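Ketosynthase (Streptomyces sp. MSC090213JE08, PDB 6KXD) probably catalyses the condensation of a fatty acyl-ACP with malonyl-ACP to a 3-oxoacyl-ACP with loss of carbon dioxide, within a highly reducing type II polyketide synthase. Local coordinates at residues R40-F45 with K203-F208; A85-V90 with L95-L100; N160-T165 with V177-D182. All coordinates share one frame; numbering follows the deposited sequence.

Interaction 1: R40-F45 with K203-F208; sequences RPITRF and KAFALF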
loop_
_atom_site.group_PDB
_atom_site.type_symbol
_atom_site.label_atom_id
_atom_site.label_comp_id
_atom_site.label_asym_id
_atom_site.label_seq_id
_atom_site.Cartn_x
_atom_site.Cartn_y
_atom_site.Cartn_z
ATOM N N ARG A 40 5.041 5.905 26.736
ATOM C CA ARG A 40 4.268 6.751 27.633
ATOM C C ARG A 40 2.917 6.097 27.755
ATOM O O ARG A 40 2.625 5.203 26.967
ATOM C CB ARG A 40 4.156 8.181 27.095
ATOM C CG ARG A 40 3.708 8.281 25.643
ATOM C CD ARG A 40 3.702 9.707 25.112
ATOM N NE ARG A 40 4.956 10.382 25.380
ATOM C CZ ARG A 40 6.050 10.295 24.641
ATOM N NH1 ARG A 40 6.054 9.612 23.514
ATOM N NH2 ARG A 40 7.134 10.929 25.029
ATOM N N PRO A 41 2.070 6.474 28.742
ATOM C CA PRO A 41 0.732 5.912 28.801
ATOM C C PRO A 41 -0.030 6.203 27.505
ATOM O O PRO A 41 0.139 7.266 26.868
ATOM C CB PRO A 41 0.057 6.602 29.992
ATOM C CG PRO A 41 1.228 7.118 30.821
ATOM C CD PRO A 41 2.346 7.417 29.843
ATOM N N ILE A 42 -0.887 5.255 27.158
ATOM C CA ILE A 42 -1.833 5.404 26.061
ATOM C C ILE A 42 -2.921 6.398 26.472
ATOM O O ILE A 42 -3.517 6.248 27.538
ATOM C CB ILE A 42 -2.473 4.053 25.715
ATOM C CG1 ILE A 42 -1.467 3.044 25.155
ATOM C CG2 ILE A 42 -3.645 4.251 24.773
ATOM C CD1 ILE A 42 -2.042 1.628 25.058
ATOM N N THR A 43 -3.198 7.375 25.596
ATOM C CA THR A 43 -4.313 8.336 25.752
ATOM C C THR A 43 -5.370 8.133 24.655
ATOM O O THR A 43 -6.520 8.570 24.794
ATOM C CB THR A 43 -3.761 9.766 25.728
ATOM O OG1 THR A 43 -3.138 9.975 24.462
ATOM C CG2 THR A 43 -2.736 10.048 26.809
ATOM N N ARG A 44 -5.006 7.475 23.547
ATOM C CA ARG A 44 -5.826 7.571 22.332
ATOM C C ARG A 44 -7.129 6.785 22.494
ATOM O O ARG A 44 -8.159 7.141 21.910
ATOM C CB ARG A 44 -5.066 7.093 21.093
ATOM C CG ARG A 44 -5.742 7.532 19.798
ATOM C CD ARG A 44 -5.644 9.030 19.518
ATOM N NE ARG A 44 -4.352 9.592 19.921
ATOM C CZ ARG A 44 -3.191 9.269 19.372
ATOM N NH1 ARG A 44 -3.166 8.478 18.313
ATOM N NH2 ARG A 44 -2.066 9.723 19.888
ATOM N N PHE A 45 -7.093 5.731 23.313
ATOM C CA PHE A 45 -8.248 4.919 23.526
ATOM C C PHE A 45 -8.161 4.312 24.927
ATOM O O PHE A 45 -7.113 4.350 25.561
ATOM C CB PHE A 45 -8.347 3.828 22.452
ATOM C CG PHE A 45 -7.208 2.852 22.489
ATOM C CD1 PHE A 45 -7.299 1.709 23.266
ATOM C CD2 PHE A 45 -6.035 3.094 21.786
ATOM C CE1 PHE A 45 -6.237 0.818 23.334
ATOM C CE2 PHE A 45 -4.976 2.208 21.865
ATOM C CZ PHE A 45 -5.073 1.082 22.649
ATOM N N LYS A 203 -7.104 -1.567 17.676
ATOM C CA LYS A 203 -6.923 -2.745 16.819
ATOM C C LYS A 203 -5.500 -3.300 16.994
ATOM O O LYS A 203 -5.319 -4.506 17.251
ATOM C CB LYS A 203 -7.248 -2.426 15.354
ATOM C CG LYS A 203 -6.914 -3.546 14.360
ATOM C CD LYS A 203 -6.570 -3.000 12.975
ATOM C CE LYS A 203 -6.062 -4.038 11.994
ATOM N NZ LYS A 203 -5.754 -3.410 10.685
ATOM N N ALA A 204 -4.475 -2.446 16.823
ATOM C CA ALA A 204 -3.062 -2.875 16.825
ATOM C C ALA A 204 -2.652 -3.356 18.223
ATOM O O ALA A 204 -1.921 -4.317 18.372
ATOM C CB ALA A 204 -2.144 -1.778 16.365
ATOM N N PHE A 205 -3.077 -2.611 19.242
ATOM C CA PHE A 205 -2.774 -2.942 20.636
ATOM C C PHE A 205 -3.303 -4.337 20.956
ATOM O O PHE A 205 -2.557 -5.201 21.443
ATOM C CB PHE A 205 -3.412 -1.879 21.529
ATOM C CG PHE A 205 -2.818 -1.853 22.907
ATOM C CD1 PHE A 205 -1.461 -1.673 23.086
ATOM C CD2 PHE A 205 -3.614 -2.042 24.014
ATOM C CE1 PHE A 205 -0.910 -1.637 24.356
ATOM C CE2 PHE A 205 -3.054 -2.019 25.278
ATOM C CZ PHE A 205 -1.717 -1.796 25.444
ATOM N N ALA A 206 -4.582 -4.543 20.663
ATOM C CA ALA A 206 -5.271 -5.803 20.912
ATOM C C ALA A 206 -4.691 -6.938 20.070
ATOM O O ALA A 206 -4.529 -8.062 20.563
ATOM C CB ALA A 206 -6.731 -5.653 20.655
ATOM N N LEU A 207 -4.332 -6.643 18.818
ATOM C CA LEU A 207 -3.683 -7.646 17.973
ATOM C C LEU A 207 -2.396 -8.135 18.625
ATOM O O LEU A 207 -2.272 -9.327 18.913
ATOM C CB LEU A 207 -3.462 -7.031 16.585
ATOM C CG LEU A 207 -2.423 -7.652 15.656
ATOM C CD1 LEU A 207 -2.180 -9.110 15.912
ATOM C CD2 LEU A 207 -2.864 -7.414 14.207
ATOM N N PHE A 208 -1.476 -7.223 18.945
ATOM C CA PHE A 208 -0.174 -7.615 19.463
ATOM C C PHE A 208 -0.311 -8.199 20.870
ATOM O O PHE A 208 0.337 -9.183 21.201
ATOM C CB PHE A 208 0.817 -6.472 19.334
ATOM C CG PHE A 208 1.260 -6.351 17.901
ATOM C CD1 PHE A 208 2.228 -7.206 17.395
ATOM C CD2 PHE A 208 0.634 -5.466 17.036
ATOM C CE1 PHE A 208 2.619 -7.120 16.069
ATOM C CE2 PHE A 208 1.027 -5.379 15.708
ATOM C CZ PHE A 208 2.010 -6.214 15.228
#

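Interaction 2: A85-V90 with L95-L100; sequences AARMAV and LTEDDL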
loop_
_atom_site.group_PDB
_atom_site.type_symbol
_atom_site.label_atom_id
_atom_site.label_comp_id
_atom_site.label_asym_id
_atom_site.label_seq_id
_atom_site.Cartn_x
_atom_site.Cartn_y
_atom_site.Cartn_z
ATOM N N ALA A 85 4.138 15.679 8.554
ATOM C CA ALA A 85 5.447 15.310 8.193
ATOM C C ALA A 85 5.760 15.739 6.756
ATOM O O ALA A 85 6.915 16.073 6.450
ATOM C CB ALA A 85 5.645 13.816 8.367
ATOM N N ALA A 86 4.773 15.656 5.861
ATOM C CA ALA A 86 4.977 16.051 4.499
ATOM C C ALA A 86 5.314 17.550 4.444
ATOM O O ALA A 86 6.260 17.917 3.756
ATOM C CB ALA A 86 3.758 15.759 3.677
ATOM N N ARG A 87 4.512 18.358 5.140
ATOM C CA ARG A 87 4.759 19.827 5.262
ATOM C C ARG A 87 6.208 20.012 5.713
ATOM O O ARG A 87 6.992 20.618 5.037
ATOM C CB ARG A 87 3.703 20.459 6.173
ATOM C CG ARG A 87 3.983 21.901 6.579
ATOM C CD ARG A 87 3.753 22.857 5.438
ATOM N NE ARG A 87 2.339 22.970 5.084
ATOM C CZ ARG A 87 1.929 23.537 3.958
ATOM N NH1 ARG A 87 2.818 24.086 3.148
ATOM N NH2 ARG A 87 0.657 23.508 3.614
ATOM N N MET A 88 6.555 19.417 6.855
ATOM C CA MET A 88 7.884 19.533 7.399
ATOM C C MET A 88 8.939 19.135 6.376
ATOM O O MET A 88 9.972 19.745 6.284
ATOM C CB MET A 88 8.066 18.633 8.618
ATOM C CG MET A 88 7.335 19.120 9.797
ATOM S SD MET A 88 7.713 18.016 11.180
ATOM C CE MET A 88 6.032 17.753 11.701
ATOM N N ALA A 89 8.679 18.051 5.637
ATOM C CA ALA A 89 9.661 17.531 4.757
ATOM C C ALA A 89 9.893 18.520 3.610
ATOM O O ALA A 89 11.032 18.693 3.204
ATOM C CB ALA A 89 9.231 16.195 4.222
ATOM N N VAL A 90 8.817 19.087 3.063
ATOM C CA VAL A 90 8.991 19.989 1.948
ATOM C C VAL A 90 9.609 21.299 2.468
ATOM O O VAL A 90 10.534 21.817 1.829
ATOM C CB VAL A 90 7.725 20.198 1.107
ATOM C CG1 VAL A 90 7.301 18.902 0.431
ATOM C CG2 VAL A 90 6.575 20.820 1.870
ATOM N N LEU A 95 11.343 23.573 -0.374
ATOM C CA LEU A 95 10.355 23.497 -1.431
ATOM C C LEU A 95 9.096 24.147 -0.890
ATOM O O LEU A 95 8.666 23.848 0.209
ATOM C CB LEU A 95 10.049 22.033 -1.794
ATOM C CG LEU A 95 11.027 21.342 -2.740
ATOM C CD1 LEU A 95 10.731 19.857 -2.861
ATOM C CD2 LEU A 95 10.978 21.989 -4.109
ATOM N N THR A 96 8.493 25.024 -1.673
ATOM C CA THR A 96 7.243 25.601 -1.251
ATOM C C THR A 96 6.128 24.990 -2.107
ATOM O O THR A 96 6.399 24.253 -3.065
ATOM C CB THR A 96 7.319 27.129 -1.320
ATOM O OG1 THR A 96 6.089 27.600 -0.769
ATOM C CG2 THR A 96 7.553 27.634 -2.726
ATOM N N GLU A 97 4.877 25.292 -1.749
ATOM C CA GLU A 97 3.722 24.809 -2.496
ATOM C C GLU A 97 3.816 25.286 -3.955
ATOM O O GLU A 97 3.350 24.588 -4.861
ATOM C CB GLU A 97 2.435 25.286 -1.829
ATOM C CG GLU A 97 2.237 24.698 -0.449
ATOM C CD GLU A 97 1.063 25.312 0.277
ATOM O OE1 GLU A 97 0.218 25.925 -0.400
ATOM O OE2 GLU A 97 1.003 25.188 1.510
ATOM N N ASP A 98 4.427 26.462 -4.167
ATOM C CA ASP A 98 4.599 27.052 -5.498
ATOM C C ASP A 98 5.497 26.150 -6.354
ATOM O O ASP A 98 5.161 25.864 -7.502
ATOM C CB ASP A 98 5.150 28.477 -5.417
ATOM C CG ASP A 98 4.243 29.469 -4.710
ATOM O OD1 ASP A 98 3.008 29.270 -4.740
ATOM O OD2 ASP A 98 4.782 30.446 -4.137
ATOM N N ASP A 99 6.613 25.678 -5.779
ATOM C CA ASP A 99 7.609 24.804 -6.470
ATOM C C ASP A 99 6.996 23.420 -6.768
ATOM O O ASP A 99 7.410 22.720 -7.699
ATOM C CB ASP A 99 8.870 24.608 -5.618
ATOM C CG ASP A 99 9.425 25.870 -4.959
ATOM O OD1 ASP A 99 8.860 26.977 -5.179
ATOM O OD2 ASP A 99 10.409 25.739 -4.208
ATOM N N LEU A 100 6.039 23.012 -5.924
ATOM C CA LEU A 100 5.480 21.678 -5.945
ATOM C C LEU A 100 4.326 21.593 -6.948
ATOM O O LEU A 100 4.168 20.561 -7.601
ATOM C CB LEU A 100 5.002 21.324 -4.532
ATOM C CG LEU A 100 6.104 21.166 -3.489
ATOM C CD1 LEU A 100 5.538 21.257 -2.080
ATOM C CD2 LEU A 100 6.872 19.876 -3.677
#

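Interaction 3: N160-T165 with V177-D182; sequences NVEATT and VGYGLD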
loop_
_atom_site.group_PDB
_atom_site.type_symbol
_atom_site.label_atom_id
_atom_site.label_comp_id
_atom_site.label_asym_id
_atom_site.label_seq_id
_atom_site.Cartn_x
_atom_site.Cartn_y
_atom_site.Cartn_z
ATOM N N ASN A 160 -0.880 17.226 -9.725
ATOM C CA ASN A 160 -0.182 16.426 -10.710
ATOM C C ASN A 160 0.658 15.367 -9.994
ATOM O O ASN A 160 1.861 15.336 -10.102
ATOM C CB ASN A 160 0.670 17.266 -11.672
ATOM C CG ASN A 160 1.057 16.461 -12.899
ATOM O OD1 ASN A 160 0.472 15.396 -13.152
ATOM N ND2 ASN A 160 2.048 16.930 -13.651
ATOM N N VAL A 161 -0.040 14.522 -9.231
ATOM C CA VAL A 161 0.543 13.598 -8.331
ATOM C C VAL A 161 -0.081 12.232 -8.590
ATOM O O VAL A 161 -1.295 12.132 -8.763
ATOM C CB VAL A 161 0.242 14.106 -6.909
ATOM C CG1 VAL A 161 0.220 13.013 -5.862
ATOM C CG2 VAL A 161 1.233 15.210 -6.575
ATOM N N GLU A 162 0.775 11.210 -8.540
ATOM C CA GLU A 162 0.370 9.846 -8.277
ATOM C C GLU A 162 0.443 9.626 -6.760
ATOM O O GLU A 162 1.513 9.519 -6.202
ATOM C CB GLU A 162 1.307 8.911 -9.013
ATOM C CG GLU A 162 0.914 7.450 -8.957
ATOM C CD GLU A 162 1.997 6.593 -9.588
ATOM O OE1 GLU A 162 2.921 7.175 -10.201
ATOM O OE2 GLU A 162 1.940 5.368 -9.451
ATOM N N ALA A 163 -0.714 9.559 -6.147
ATOM C CA ALA A 163 -0.858 9.387 -4.679
ATOM C C ALA A 163 -1.209 7.937 -4.380
ATOM O O ALA A 163 -2.312 7.527 -4.573
ATOM C CB ALA A 163 -1.929 10.302 -4.149
ATOM N N THR A 164 -0.195 7.186 -3.958
ATOM C CA THR A 164 -0.304 5.796 -3.754
ATOM C C THR A 164 -0.016 5.505 -2.288
ATOM O O THR A 164 1.095 5.742 -1.785
ATOM C CB THR A 164 0.710 5.030 -4.613
ATOM O OG1 THR A 164 0.476 5.377 -5.973
ATOM C CG2 THR A 164 0.540 3.539 -4.475
ATOM N N THR A 165 -0.988 4.942 -1.603
ATOM C CA THR A 165 -0.684 4.447 -0.279
ATOM C C THR A 165 -0.285 2.978 -0.379
ATOM O O THR A 165 -1.030 2.195 -0.919
ATOM C CB THR A 165 -1.902 4.528 0.632
ATOM O OG1 THR A 165 -2.200 5.923 0.655
ATOM C CG2 THR A 165 -1.627 4.054 2.040
ATOM N N VAL A 177 9.670 4.546 -0.230
ATOM C CA VAL A 177 10.900 5.192 -0.608
ATOM C C VAL A 177 11.430 4.532 -1.885
ATOM O O VAL A 177 11.840 5.212 -2.821
ATOM C CB VAL A 177 11.943 5.143 0.534
ATOM C CG1 VAL A 177 13.297 5.609 0.063
ATOM C CG2 VAL A 177 11.520 5.953 1.753
ATOM N N GLY A 178 11.405 3.201 -1.912
ATOM C CA GLY A 178 11.842 2.442 -3.062
ATOM C C GLY A 178 11.033 2.781 -4.300
ATOM O O GLY A 178 11.584 2.962 -5.388
ATOM N N TYR A 179 9.717 2.958 -4.126
ATOM C CA TYR A 179 8.875 3.327 -5.231
ATOM C C TYR A 179 9.222 4.726 -5.726
ATOM O O TYR A 179 9.259 4.991 -6.939
ATOM C CB TYR A 179 7.392 3.253 -4.874
ATOM C CG TYR A 179 6.517 3.456 -6.082
ATOM C CD1 TYR A 179 6.748 2.727 -7.246
ATOM C CD2 TYR A 179 5.531 4.421 -6.111
ATOM C CE1 TYR A 179 5.961 2.898 -8.375
ATOM C CE2 TYR A 179 4.724 4.585 -7.229
ATOM C CZ TYR A 179 4.945 3.825 -8.365
ATOM O OH TYR A 179 4.175 3.962 -9.482
ATOM N N GLY A 180 9.467 5.631 -4.793
ATOM C CA GLY A 180 9.951 6.958 -5.169
ATOM C C GLY A 180 11.222 6.840 -5.981
ATOM O O GLY A 180 11.382 7.503 -6.965
ATOM N N LEU A 181 12.134 5.988 -5.539
ATOM C CA LEU A 181 13.397 5.823 -6.193
ATOM C C LEU A 181 13.148 5.318 -7.612
ATOM O O LEU A 181 13.662 5.881 -8.576
ATOM C CB LEU A 181 14.250 4.845 -5.394
ATOM C CG LEU A 181 15.480 4.329 -6.120
ATOM C CD1 LEU A 181 16.476 5.457 -6.301
ATOM C CD2 LEU A 181 16.057 3.153 -5.354
ATOM N N ASP A 182 12.343 4.263 -7.739
ATOM C CA ASP A 182 12.062 3.705 -9.053
ATOM C C ASP A 182 11.366 4.741 -9.923
ATOM O O ASP A 182 11.653 4.829 -11.136
ATOM C CB ASP A 182 11.203 2.457 -8.929
ATOM C CG ASP A 182 11.976 1.275 -8.410
ATOM O OD1 ASP A 182 13.248 1.287 -8.547
ATOM O OD2 ASP A 182 11.312 0.332 -7.926
#

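Interaction 1: R40-F45 with K203-F208
I42 and F45 meet a single ring, that of F205, and illustrate how a loop can be fixed to a helix without any polar bond between them. The first kind of contact is a CH-pi interaction. The terminal methyl CD1 of I42 stands over one face of the F205 ring, 3.6 Å from its centroid and 17° off the ring normal. It lies nearest the far end of the ring, with I42 CD1 3.5 Å from F205 CZ. I42 gets there by a stretched chain: CG1 is anti to its carbonyl carbon (chi1 -66°) and CD1 continues outward, so that the two side chains advance on each other from opposite directions.

The second kind is aromatic. F45 and F205 form an offset edge-to-face pair, the edge of F45 turned toward the face of F205, with ring centroids 5.7 Å apart and planes inclined at 62°. F45 comes from the same side of the F205 ring as I42 but settles at its root, where F45 CZ lies 3.6 Å from F205 CB. The two partners thus divide the ring between them, the methyl near the tip and the aromatic edge near the base. Within the loop, CG2 of I42 also lies over a face of the F45 ring, linking the two. Were F205 an alanine, the I42 methyl and the F45 edge would probably lose their shared surface and a gap would open between loop and helix.

F205 projects from helix 202-210 and also meets the ring of F50, while I42 and F45 follow strand 40-41, which pairs antiparallel with strand 54-55. Elsewhere on the helix, A206 and L207 pack on P141 and I149 of the second chain.

Interaction 2: A85-V90 with L95-L100
R87 and E97 show how one bent arginine can tie a helix to the short helix that follows it. From CB, the R87 chain leaves with CG anti to the backbone N (chi1 170°), then folds at the next two bonds, so that CB, CG and CD carry the guanidinium round toward 95-100; on the way the side chain packs against L156 of helix 147-156. NE is turned to another partner and bonds to the backbone oxygen of W66. At CZ the group faces E97 squarely at its edge, with OE2 of E97 3.1 Å from R87 CZ. Both terminal nitrogens then grip this one oxygen: R87 NH1 lies 2.7 Å from E97 OE2, and R87 NH2 is also 2.7 Å from E97 OE2. Because one oxygen, close to the guanidinium plane, lies between two N-H groups that point almost side by side, each bond has to bend, to 140° at NH1 and 138° at NH2. NH1 uses the anti lone pair of OE2, whereas NH2 comes in on the anti side but well above the carboxylate plane. NH2 has a second salt bridge, to E155, and a buried guanidinium facing two carboxylates would be expected to keep both acids ionised.

Nearer the backbone, V90 supplies the rest of the contact. V90 O accepts from L95 N at 2.9 Å in a nearly straight bond. V90 CB and L95 CB lie 4.1 Å apart, and CG1 of V90 rests 3.9 Å from CD1 of L100.

This bond spanning five residues at the end of helix 77-93, with an apolar contact between the same two residues, is consistent with a Schellman motif; it turns the chain into helix 97-101, where T96 takes the N-cap position.

Interaction 3: N160-T165 with V177-D182
E162 and Y179 concentrate a whole strand-to-helix contact in one short hydrogen bond. The hydroxyl of Y179 donates to E162, with Y179 OH 2.6 Å from E162 OE2. It arrives on the syn side of that oxygen, 23° out of the carboxylate plane. Relative to the tyrosine, OE2 lies at the ring edge near the ring plane, and carboxylate and ring stand almost perpendicular, 84° apart. An extended glutamate makes this possible: with CG anti to the backbone N (chi1 -173°), its carboxylate is carried straight out from the strand.

Beside this tight point the segments are loosely associated. T164 also points toward the helix, yet T164 OG1 stays 4.5 Å from Y179 CE2. The buried acid finds further partners in the second chain of the assembly, where R190 makes a salt bridge to OE1 and N186 a hydrogen bond to OE2; Y187 of that chain meets the Y179 ring.

Strand 161-166 runs parallel to strand 105-110, whose V106 touches both E162 and Y179. Helix 172-185 leads on to strand 191-198, on the other side of 105-110, and so forms the helical connection of a beta-alpha-beta crossover, at the subunit interface.

Followed from the N terminus, the chain passes the loop after strand 40-41 and does not complete interaction 1 until helix 202-210, closing a loop of more than 150 residues. The other two contacts nest inside it, in series. Interaction 2 comes first, a short closure between helix 77-93 and helix 97-101; interaction 3 follows, joining strand 161-166 to helix 172-185 just downstream. These two are neighbours, their centres about 15 Å apart, whereas that of interaction 1 lies about 31 Å from interaction 2's and 30 Å from interaction 3's, across the chain's centre from the latter. All three fall in the N-terminal ketoacyl synthase region, with short-range ties inside one long-range tie.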